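Dihydroorotase (Saccharomyces cerevisiae, PDB 7CA0) catalyses the reversible, zinc-dependent interconversion of N-carbamoyl-L-aspartate and dihydroorotate, the third step of de novo pyrimidine biosynthesis. Local coordinates at residues 14-19 with 258-263; 40-45 with 71-76; 138-143 with 157-162. All blocks are in the same frame, centred on the assembly; numbering follows the deposited sequence.

Interaction 1: 14-19 with 258-263; sequences HVHVRE and DSAPHP. With ZN (zinc ion), chain E; FOT (5-fluoro-2,6-dioxo-1,2,3,6-tetrahydropyrimidine-4-carboxylic acid), chain G.
Asp-258 runs alongside His-14 in the same direction, and its CB sits over one face of the imidazole as a CH-pi contact, 3.9 Å from the ring centroid of His-14. With CG anti to the backbone N (chi1 -172°), the carboxylate is carried past the imidazole to the metal, and its two oxygens divide there. OD1 of Asp-258 binds the zinc ion at 2.1 Å, the same distance at which NE2 of His-14 and NE2 of His-16 reach it, whereas OD2 lies 2.9 Å from O41 of the bound 5-fluoroorotate. The His-14 ring is held from its other nitrogen, ND1, by Glu-179. Near the metal the two backbones are joined by the bond from His-16 N to Ser-259 O (3.1 Å). Arg-18 then comes in against Pro-261 from the opposite direction and grips its carbonyl oxygen side-on: NE (2.8 Å) and NH2 (2.7 Å) both donate to Pro-261 O, which lies in the guanidinium plane. This fixes the guanidinium with NH1 directed at O2 of the ligand, though that separation is doubtfully short. A His-X-His pair at the end of the first barrel strand, joined by an aspartate after the last, is the zinc-binding signature of the amidohydrolase TIM barrel.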
loop_
_atom_site.group_PDB
_atom_site.type_symbol
_atom_site.label_atom_id
_atom_site.label_comp_id
_atom_site.label_asym_id
_atom_site.label_seq_id
_atom_site.Cartn_x
_atom_site.Cartn_y
_atom_site.Cartn_z
ATOM N N HIS A 14 -15.691 17.987 4.720
ATOM C CA HIS A 14 -15.542 16.907 3.733
ATOM C C HIS A 14 -16.236 15.653 4.284
ATOM O O HIS A 14 -15.627 14.885 5.029
ATOM C CB HIS A 14 -14.080 16.641 3.430
ATOM C CG HIS A 14 -13.850 15.869 2.166
ATOM N ND1 HIS A 14 -12.989 16.298 1.180
ATOM C CD2 HIS A 14 -14.369 14.698 1.727
ATOM C CE1 HIS A 14 -12.986 15.424 0.189
ATOM N NE2 HIS A 14 -13.814 14.443 0.495
ATOM N N VAL A 15 -17.501 15.455 3.894
ATOM C CA VAL A 15 -18.356 14.409 4.447
ATOM C C VAL A 15 -18.963 13.595 3.313
ATOM O O VAL A 15 -19.423 14.160 2.314
ATOM C CB VAL A 15 -19.473 15.006 5.338
ATOM C CG1 VAL A 15 -20.538 13.951 5.670
ATOM C CG2 VAL A 15 -18.889 15.574 6.633
ATOM N N HIS A 16 -18.958 12.268 3.460
ATOM C CA HIS A 16 -19.698 11.369 2.590
ATOM C C HIS A 16 -20.764 10.631 3.374
ATOM O O HIS A 16 -20.454 9.970 4.370
ATOM C CB HIS A 16 -18.768 10.350 1.932
ATOM C CG HIS A 16 -17.776 10.961 1.003
ATOM N ND1 HIS A 16 -17.974 11.017 -0.358
ATOM C CD2 HIS A 16 -16.586 11.562 1.237
ATOM C CE1 HIS A 16 -16.949 11.629 -0.925
ATOM N NE2 HIS A 16 -16.090 11.965 0.019
ATOM N N VAL A 17 -22.023 10.731 2.956
ATOM C CA VAL A 17 -23.092 10.050 3.744
ATOM C C VAL A 17 -23.867 9.055 2.891
ATOM O O VAL A 17 -24.870 8.569 3.367
ATOM C CB VAL A 17 -24.077 11.066 4.350
ATOM C CG1 VAL A 17 -25.222 10.348 5.047
ATOM C CG2 VAL A 17 -23.357 11.998 5.313
ATOM N N ARG A 18 -23.453 8.851 1.645
ATOM C CA ARG A 18 -24.050 7.859 0.710
ATOM C C ARG A 18 -25.551 8.085 0.538
ATOM O O ARG A 18 -25.985 9.228 0.487
ATOM C CB ARG A 18 -23.799 6.424 1.177
ATOM C CG ARG A 18 -22.362 6.125 1.560
ATOM C CD ARG A 18 -21.340 6.510 0.522
ATOM N NE ARG A 18 -20.033 6.020 0.891
ATOM C CZ ARG A 18 -18.899 6.440 0.381
ATOM N NH1 ARG A 18 -18.889 7.370 -0.547
ATOM N NH2 ARG A 18 -17.770 5.923 0.799
ATOM N N GLU A 19 -26.285 6.993 0.367
ATOM C CA GLU A 19 -27.753 7.005 0.217
ATOM C C GLU A 19 -28.321 5.754 0.884
ATOM O O GLU A 19 -27.573 5.009 1.495
ATOM C CB GLU A 19 -28.115 6.910 -1.258
ATOM C CG GLU A 19 -28.148 8.232 -1.978
ATOM C CD GLU A 19 -28.507 8.101 -3.445
ATOM O OE1 GLU A 19 -27.674 7.582 -4.212
ATOM O OE2 GLU A 19 -29.619 8.511 -3.816
ATOM N N ASP A 258 -13.271 13.706 5.363
ATOM C CA ASP A 258 -13.394 12.720 4.297
ATOM C C ASP A 258 -13.833 11.380 4.865
ATOM O O ASP A 258 -13.443 10.305 4.385
ATOM C CB ASP A 258 -12.089 12.581 3.519
ATOM C CG ASP A 258 -12.229 11.713 2.297
ATOM O OD1 ASP A 258 -13.348 11.681 1.720
ATOM O OD2 ASP A 258 -11.230 11.039 1.936
ATOM N N SER A 259 -14.683 11.434 5.887
ATOM C CA SER A 259 -15.288 10.200 6.358
ATOM C C SER A 259 -16.055 9.587 5.201
ATOM O O SER A 259 -16.948 10.228 4.637
ATOM C CB SER A 259 -16.201 10.459 7.552
ATOM O OG SER A 259 -16.817 9.259 7.996
ATOM N N ALA A 260 -15.667 8.363 4.832
ATOM C CA ALA A 260 -16.112 7.664 3.627
ATOM C C ALA A 260 -16.567 6.259 4.010
ATOM O O ALA A 260 -15.750 5.329 4.062
ATOM C CB ALA A 260 -14.995 7.591 2.591
ATOM N N PRO A 261 -17.844 6.079 4.349
ATOM C CA PRO A 261 -18.307 4.752 4.794
ATOM C C PRO A 261 -18.398 3.755 3.642
ATOM O O PRO A 261 -18.844 4.086 2.539
ATOM C CB PRO A 261 -19.687 5.033 5.401
ATOM C CG PRO A 261 -20.124 6.348 4.821
ATOM C CD PRO A 261 -18.912 7.098 4.352
ATOM N N HIS A 262 -17.908 2.533 3.899
ATOM C CA HIS A 262 -18.049 1.365 3.037
ATOM C C HIS A 262 -18.411 0.166 3.900
ATOM O O HIS A 262 -17.846 -0.001 4.994
ATOM C CB HIS A 262 -16.751 1.052 2.262
ATOM C CG HIS A 262 -16.451 2.030 1.168
ATOM N ND1 HIS A 262 -16.990 1.919 -0.093
ATOM C CD2 HIS A 262 -15.691 3.148 1.155
ATOM C CE1 HIS A 262 -16.579 2.931 -0.840
ATOM N NE2 HIS A 262 -15.788 3.691 -0.106
ATOM N N PRO A 263 -19.317 -0.696 3.451
ATOM C CA PRO A 263 -19.577 -1.917 4.220
ATOM C C PRO A 263 -18.321 -2.776 4.272
ATOM O O PRO A 263 -17.488 -2.754 3.363
ATOM C CB PRO A 263 -20.730 -2.597 3.459
ATOM C CG PRO A 263 -20.808 -1.913 2.134
ATOM C CD PRO A 263 -20.200 -0.558 2.274
HETATM ZN ZN ZN E . -14.095 12.468 -0.100
HETATM C C2 FOT G . -15.924 8.302 -1.330
HETATM C C6 FOT G . -14.470 6.729 -0.657
HETATM C C5 FOT G . -13.412 7.639 -0.788
HETATM O O2 FOT G . -17.043 8.550 -1.560
HETATM N N3 FOT G . -14.974 9.280 -1.491
HETATM N N1 FOT G . -15.702 7.040 -0.921
HETATM O O6 FOT G . -14.388 5.608 -0.294
HETATM F F5 FOT G . -12.113 7.336 -0.501
HETATM C C4 FOT G . -13.711 9.007 -1.239
HETATM C C41 FOT G . -12.605 10.071 -1.417
HETATM O O42 FOT G . -12.742 11.045 -2.186
HETATM O O41 FOT G . -11.514 10.015 -0.806
HETATM O O HOH W 1 -19.178 9.465 7.216
#

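Interaction 2: 40-45 with 71-76; sequences IMPNLQ and LMSFYL. With FOT (5-fluoro-2,6-dioxo-1,2,3,6-tetrahydropyrimidine-4-carboxylic acid), chain G.
Ile-40 and Met-72 lie side by side and point the same way. The thioether of Met-72, bent at both chi2 and chi3, folds back so that SD rests 3.8 Å from CB of Ile-40, and Tyr-57 of helix 51-64 touches both side chains. Next to this apolar pair the backbones are tied by a straight bond from Ile-40 N to Leu-71 O (2.7 Å, 173° at the hydrogen). Ser-73 turns inward, its OG set between the backbone N and the carbonyl carbon (chi1 67°), and donates to Ile-40 O at 2.7 Å in the plane of that carbonyl. Were Ser-73 replaced by alanine, Ile-40 O would probably lose this donor and a gap would open beside CD of Pro-42. Strands 37-40 and 69-71 are parallel neighbours linked through helix 51-64, a beta-alpha-beta unit of the barrel, and the contact continues from their C-terminal ends into the loops that face the active site. There Pro-42 sets its ring against Tyr-75, CG to CB 3.7 Å. With CG of Tyr-75 anti to the backbone N (chi1 -176°), the phenol ring extends beside Asn-43, whose CB meets the ring edge in plane, 3.8 Å from CE2 of Tyr-75; the hydroxyl goes on to Asn-107 O, and Tyr-100 meets the ring. Asn-43, the centre of an inverse gamma turn, directs its amide away from the tyrosine, and ND2 donates to O2 of the bound 5-fluoroorotate at 2.6 Å. The same ND2 also donates to Thr-106 O, while OD1 forms a weak hydrogen bond with His-16, one of the zinc ligands.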
loop_
_atom_site.group_PDB
_atom_site.type_symbol
_atom_site.label_atom_id
_atom_site.label_comp_id
_atom_site.label_asym_id
_atom_site.label_seq_id
_atom_site.Cartn_x
_atom_site.Cartn_y
_atom_site.Cartn_z
ATOM N N ILE A 40 -21.414 18.322 2.288
ATOM C CA ILE A 40 -21.819 17.008 1.779
ATOM C C ILE A 40 -21.320 16.800 0.346
ATOM O O ILE A 40 -21.619 17.595 -0.549
ATOM C CB ILE A 40 -23.347 16.834 1.863
ATOM C CG1 ILE A 40 -23.815 16.972 3.309
ATOM C CG2 ILE A 40 -23.767 15.472 1.372
ATOM C CD1 ILE A 40 -23.313 15.867 4.214
ATOM N N MET A 41 -20.566 15.706 0.122
ATOM C CA MET A 41 -19.958 15.427 -1.169
ATOM C C MET A 41 -20.936 14.708 -2.100
ATOM O O MET A 41 -21.871 14.056 -1.634
ATOM C CB MET A 41 -18.690 14.597 -0.986
ATOM C CG MET A 41 -17.508 15.363 -0.364
ATOM S SD MET A 41 -17.130 16.837 -1.313
ATOM C CE MET A 41 -15.786 17.650 -0.442
ATOM N N PRO A 42 -20.762 14.858 -3.418
ATOM C CA PRO A 42 -21.781 14.434 -4.401
ATOM C C PRO A 42 -21.546 13.112 -5.151
ATOM O O PRO A 42 -22.296 12.831 -6.101
ATOM C CB PRO A 42 -21.735 15.596 -5.397
ATOM C CG PRO A 42 -20.248 15.917 -5.470
ATOM C CD PRO A 42 -19.729 15.714 -4.043
ATOM N N ASN A 43 -20.547 12.306 -4.803
ATOM C CA ASN A 43 -20.188 11.157 -5.632
ATOM C C ASN A 43 -21.080 9.948 -5.322
ATOM O O ASN A 43 -20.624 8.863 -4.969
ATOM C CB ASN A 43 -18.709 10.833 -5.458
ATOM C CG ASN A 43 -18.354 10.475 -4.020
ATOM O OD1 ASN A 43 -19.052 10.877 -3.091
ATOM N ND2 ASN A 43 -17.282 9.700 -3.834
ATOM N N LEU A 44 -22.383 10.156 -5.472
ATOM C CA LEU A 44 -23.352 9.074 -5.448
ATOM C C LEU A 44 -23.416 8.404 -6.823
ATOM O O LEU A 44 -22.823 8.869 -7.809
ATOM C CB LEU A 44 -24.741 9.580 -5.063
ATOM C CG LEU A 44 -24.939 10.620 -3.973
ATOM C CD1 LEU A 44 -26.428 10.849 -3.783
ATOM C CD2 LEU A 44 -24.302 10.144 -2.691
ATOM N N GLN A 45 -24.173 7.307 -6.893
ATOM C CA GLN A 45 -24.521 6.711 -8.179
ATOM C C GLN A 45 -25.992 6.969 -8.465
ATOM O O GLN A 45 -26.856 6.411 -7.775
ATOM C CB GLN A 45 -24.242 5.208 -8.171
ATOM C CG GLN A 45 -22.779 4.831 -8.112
ATOM C CD GLN A 45 -22.557 3.335 -8.292
ATOM O OE1 GLN A 45 -23.488 2.601 -8.622
ATOM N NE2 GLN A 45 -21.322 2.878 -8.058
ATOM N N LEU A 71 -24.307 21.779 4.099
ATOM C CA LEU A 71 -23.904 22.486 2.896
ATOM C C LEU A 71 -23.703 21.461 1.785
ATOM O O LEU A 71 -22.939 20.500 1.943
ATOM C CB LEU A 71 -22.633 23.299 3.134
ATOM C CG LEU A 71 -22.610 24.162 4.402
ATOM C CD1 LEU A 71 -21.281 24.889 4.539
ATOM C CD2 LEU A 71 -23.764 25.150 4.415
ATOM N N MET A 72 -24.372 21.682 0.661
ATOM C CA MET A 72 -24.454 20.709 -0.414
ATOM C C MET A 72 -23.525 21.106 -1.561
ATOM O O MET A 72 -22.995 22.226 -1.619
ATOM C CB MET A 72 -25.897 20.616 -0.926
ATOM C CG MET A 72 -26.954 20.210 0.091
ATOM S SD MET A 72 -26.574 18.763 1.076
ATOM C CE MET A 72 -27.104 17.488 -0.042
ATOM N N SER A 73 -23.358 20.177 -2.503
ATOM C CA SER A 73 -22.432 20.349 -3.611
ATOM C C SER A 73 -22.937 19.618 -4.841
ATOM O O SER A 73 -23.744 18.681 -4.755
ATOM C CB SER A 73 -21.031 19.842 -3.265
ATOM O OG SER A 73 -21.048 18.434 -3.099
ATOM N N PHE A 74 -22.453 20.084 -5.995
ATOM C CA PHE A 74 -22.519 19.389 -7.276
ATOM C C PHE A 74 -21.236 18.614 -7.552
ATOM O O PHE A 74 -20.165 18.925 -7.024
ATOM C CB PHE A 74 -22.764 20.368 -8.429
ATOM C CG PHE A 74 -24.200 20.752 -8.629
ATOM C CD1 PHE A 74 -25.222 19.919 -8.204
ATOM C CD2 PHE A 74 -24.527 21.967 -9.217
ATOM C CE1 PHE A 74 -26.541 20.267 -8.411
ATOM C CE2 PHE A 74 -25.844 22.331 -9.404
ATOM C CZ PHE A 74 -26.855 21.482 -9.009
ATOM N N TYR A 75 -21.378 17.590 -8.399
ATOM C CA TYR A 75 -20.277 16.790 -8.933
ATOM C C TYR A 75 -19.845 17.386 -10.274
ATOM O O TYR A 75 -20.672 17.516 -11.182
ATOM C CB TYR A 75 -20.773 15.345 -9.085
ATOM C CG TYR A 75 -19.806 14.246 -9.531
ATOM C CD1 TYR A 75 -19.434 14.098 -10.863
ATOM C CD2 TYR A 75 -19.359 13.294 -8.620
ATOM C CE1 TYR A 75 -18.591 13.064 -11.255
ATOM C CE2 TYR A 75 -18.529 12.271 -8.992
ATOM C CZ TYR A 75 -18.143 12.148 -10.303
ATOM O OH TYR A 75 -17.299 11.105 -10.634
ATOM N N LEU A 76 -18.585 17.804 -10.391
ATOM C CA LEU A 76 -18.127 18.349 -11.668
ATOM C C LEU A 76 -18.167 17.224 -12.707
ATOM O O LEU A 76 -17.378 16.277 -12.614
ATOM C CB LEU A 76 -16.716 18.927 -11.526
ATOM C CG LEU A 76 -16.243 19.768 -12.723
ATOM C CD1 LEU A 76 -17.086 21.020 -12.875
ATOM C CD2 LEU A 76 -14.779 20.143 -12.631
HETATM C C2 FOT G . -15.924 8.302 -1.330
HETATM C C6 FOT G . -14.470 6.729 -0.657
HETATM C C5 FOT G . -13.412 7.639 -0.788
HETATM O O2 FOT G . -17.043 8.550 -1.560
HETATM N N3 FOT G . -14.974 9.280 -1.491
HETATM N N1 FOT G . -15.702 7.040 -0.921
HETATM O O6 FOT G . -14.388 5.608 -0.294
HETATM F F5 FOT G . -12.113 7.336 -0.501
HETATM C C4 FOT G . -13.711 9.007 -1.239
HETATM C C41 FOT G . -12.605 10.071 -1.417
HETATM O O42 FOT G . -12.742 11.045 -2.186
HETATM O O41 FOT G . -11.514 10.015 -0.806
#

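Interaction 3: 138-143 with 157-162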
loop_
_atom_site.group_PDB
_atom_site.type_symbol
_atom_site.label_atom_id
_atom_site.label_comp_id
_atom_site.label_asym_id
_atom_site.label_seq_id
_atom_site.Cartn_x
_atom_site.Cartn_y
_atom_site.Cartn_z
ATOM N N GLY A 138 -7.175 16.626 -5.449
ATOM C CA GLY A 138 -5.967 16.941 -6.187
ATOM C C GLY A 138 -5.057 15.761 -6.466
ATOM O O GLY A 138 -4.006 15.630 -5.832
ATOM N N GLU A 139 -5.443 14.892 -7.398
ATOM C CA GLU A 139 -4.598 13.780 -7.817
ATOM C C GLU A 139 -4.697 13.575 -9.326
ATOM O O GLU A 139 -5.796 13.421 -9.864
ATOM C CB GLU A 139 -5.000 12.492 -7.091
ATOM C CG GLU A 139 -4.501 12.382 -5.659
ATOM C CD GLU A 139 -4.642 10.986 -5.141
ATOM O OE1 GLU A 139 -5.787 10.599 -4.805
ATOM O OE2 GLU A 139 -3.626 10.263 -5.096
ATOM N N LYS A 140 -3.559 13.540 -10.003
ATOM C CA LYS A 140 -3.645 13.161 -11.408
ATOM C C LYS A 140 -3.802 11.649 -11.547
ATOM O O LYS A 140 -3.189 10.886 -10.792
ATOM C CB LYS A 140 -2.420 13.628 -12.171
ATOM C CG LYS A 140 -2.571 15.024 -12.743
ATOM C CD LYS A 140 -1.206 15.582 -13.048
ATOM C CE LYS A 140 -1.176 16.388 -14.315
ATOM N NZ LYS A 140 -2.157 17.496 -14.272
ATOM N N PRO A 141 -4.597 11.201 -12.518
ATOM C CA PRO A 141 -4.671 9.767 -12.823
ATOM C C PRO A 141 -3.301 9.174 -13.115
ATOM O O PRO A 141 -2.357 9.874 -13.490
ATOM C CB PRO A 141 -5.585 9.711 -14.052
ATOM C CG PRO A 141 -6.431 10.948 -13.955
ATOM C CD PRO A 141 -5.511 11.995 -13.358
ATOM N N SER A 142 -3.179 7.880 -12.855
ATOM C CA SER A 142 -1.901 7.201 -13.001
ATOM C C SER A 142 -1.533 6.988 -14.470
ATOM O O SER A 142 -2.395 6.830 -15.344
ATOM C CB SER A 142 -1.928 5.863 -12.269
ATOM O OG SER A 142 -1.836 6.058 -10.869
ATOM N N VAL A 143 -0.230 7.072 -14.738
ATOM C CA VAL A 143 0.337 6.822 -16.058
ATOM C C VAL A 143 1.746 6.247 -15.952
ATOM O O VAL A 143 2.617 6.813 -15.279
ATOM C CB VAL A 143 0.315 8.113 -16.900
ATOM C CG1 VAL A 143 1.048 9.210 -16.193
ATOM C CG2 VAL A 143 0.989 7.865 -18.238
ATOM N N GLU A 157 -0.415 13.430 -6.079
ATOM C CA GLU A 157 -0.817 14.698 -5.475
ATOM C C GLU A 157 0.142 15.819 -5.846
ATOM O O GLU A 157 -0.291 16.922 -6.204
ATOM C CB GLU A 157 -0.892 14.560 -3.956
ATOM C CG GLU A 157 -1.026 15.888 -3.236
ATOM C CD GLU A 157 -1.533 15.730 -1.826
ATOM O OE1 GLU A 157 -2.622 15.132 -1.660
ATOM O OE2 GLU A 157 -0.856 16.197 -0.889
ATOM N N GLU A 158 1.447 15.551 -5.779
ATOM C CA GLU A 158 2.428 16.535 -6.221
ATOM C C GLU A 158 2.269 16.838 -7.708
ATOM O O GLU A 158 2.304 18.003 -8.118
ATOM C CB GLU A 158 3.837 16.033 -5.919
ATOM C CG GLU A 158 4.909 17.039 -6.203
ATOM C CD GLU A 158 6.241 16.611 -5.657
ATOM O OE1 GLU A 158 6.261 15.723 -4.783
ATOM O OE2 GLU A 158 7.270 17.168 -6.094
ATOM N N ALA A 159 2.026 15.787 -8.496
ATOM C CA ALA A 159 1.837 15.927 -9.959
ATOM C C ALA A 159 0.604 16.793 -10.249
ATOM O O ALA A 159 0.502 17.307 -11.382
ATOM C CB ALA A 159 1.716 14.563 -10.594
ATOM N N PHE A 160 -0.294 16.949 -9.269
ATOM C CA PHE A 160 -1.492 17.749 -9.465
ATOM C C PHE A 160 -1.285 19.209 -9.087
ATOM O O PHE A 160 -2.052 20.056 -9.556
ATOM C CB PHE A 160 -2.678 17.196 -8.654
ATOM C CG PHE A 160 -3.962 17.983 -8.852
ATOM C CD1 PHE A 160 -4.864 17.624 -9.853
ATOM C CD2 PHE A 160 -4.250 19.100 -8.062
ATOM C CE1 PHE A 160 -6.033 18.360 -10.054
ATOM C CE2 PHE A 160 -5.400 19.832 -8.257
ATOM C CZ PHE A 160 -6.298 19.461 -9.256
ATOM N N LEU A 161 -0.259 19.527 -8.292
ATOM C CA LEU A 161 -0.092 20.901 -7.821
ATOM C C LEU A 161 -0.051 21.946 -8.932
ATOM O O LEU A 161 -0.715 22.983 -8.776
ATOM C CB LEU A 161 1.169 21.010 -6.956
ATOM C CG LEU A 161 1.061 20.272 -5.632
ATOM C CD1 LEU A 161 2.370 20.347 -4.876
ATOM C CD2 LEU A 161 -0.068 20.874 -4.820
ATOM N N PRO A 162 0.671 21.761 -10.051
ATOM C CA PRO A 162 0.593 22.766 -11.128
ATOM C C PRO A 162 -0.828 23.095 -11.556
ATOM O O PRO A 162 -1.177 24.279 -11.650
ATOM C CB PRO A 162 1.398 22.131 -12.276
ATOM C CG PRO A 162 2.150 20.981 -11.701
ATOM C CD PRO A 162 1.759 20.781 -10.271
HETATM O O HOH W 2 -1.106 11.095 -4.264
#
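Phe-160 packs its ring face against the backbone of Gly-138, a CH-pi contact that joins the loop following barrel strand 133-136 to the turns leading into helix 161-170. CA of Gly-138 stands 3.5 Å from the centroid of the Phe-160 ring and 18° off its normal, displaced toward the CD2 rim. Because Gly-138 carries no side chain, the ring can lie this close to the main chain. CG of Phe-160 is anti to its backbone N (chi1 -179°), which carries the ring out from the helical turn and across the glycine, while its CB reaches the Gly-138 carbonyl. That carbonyl oxygen also meets CA of Glu-157 in a CA-H...O contact of 3.3 Å. On the other flank the aliphatic part of Lys-140 runs past Ala-159, with CD of Lys-140 3.9 Å from CB of Ala-159, and its NZ continues to a weak hydrogen bond with Asn-115. One water links the two segments, donating to OE2 of Glu-139 at 2.8 Å and accepting a weak bond from Glu-157 N. The carboxylates themselves stay apart, OE2 of Glu-139 and OE1 of Glu-157 being 6.0 Å from each other. OE1 of Glu-139 is bonded to NE2 of His-137, a zinc ligand by similarity, and Glu-157 spends its two oxygens on the hydroxyls of Thr-182 and Ser-183. The direct union is therefore one of ring, backbone and CH groups, while each acid is engaged by other partners; Glu-139 probably helps to orient His-137 from the second shell.

In the fold
Interactions 1 and 2 adjoin, their centres 11 Å apart, and both reach the same ligand: Arg-18 and His-262 come to it from interaction 1, Asn-43 from interaction 2. Val-15 O and Met-41 N, 2.9 Å apart, probably form a hydrogen bond that joins the first two barrel strands, and Met-41 packs on His-16 beside the zinc. Interaction 3 lies about 23 Å from interaction 1 and 21 Å from interaction 2, centre to centre, and touches neither. It nevertheless borders the same site, since the side chain of Glu-139 comes within about 6 Å of a zinc ion. Along the chain, 14-19 with 258-263 encloses both other contacts, which follow one another in series.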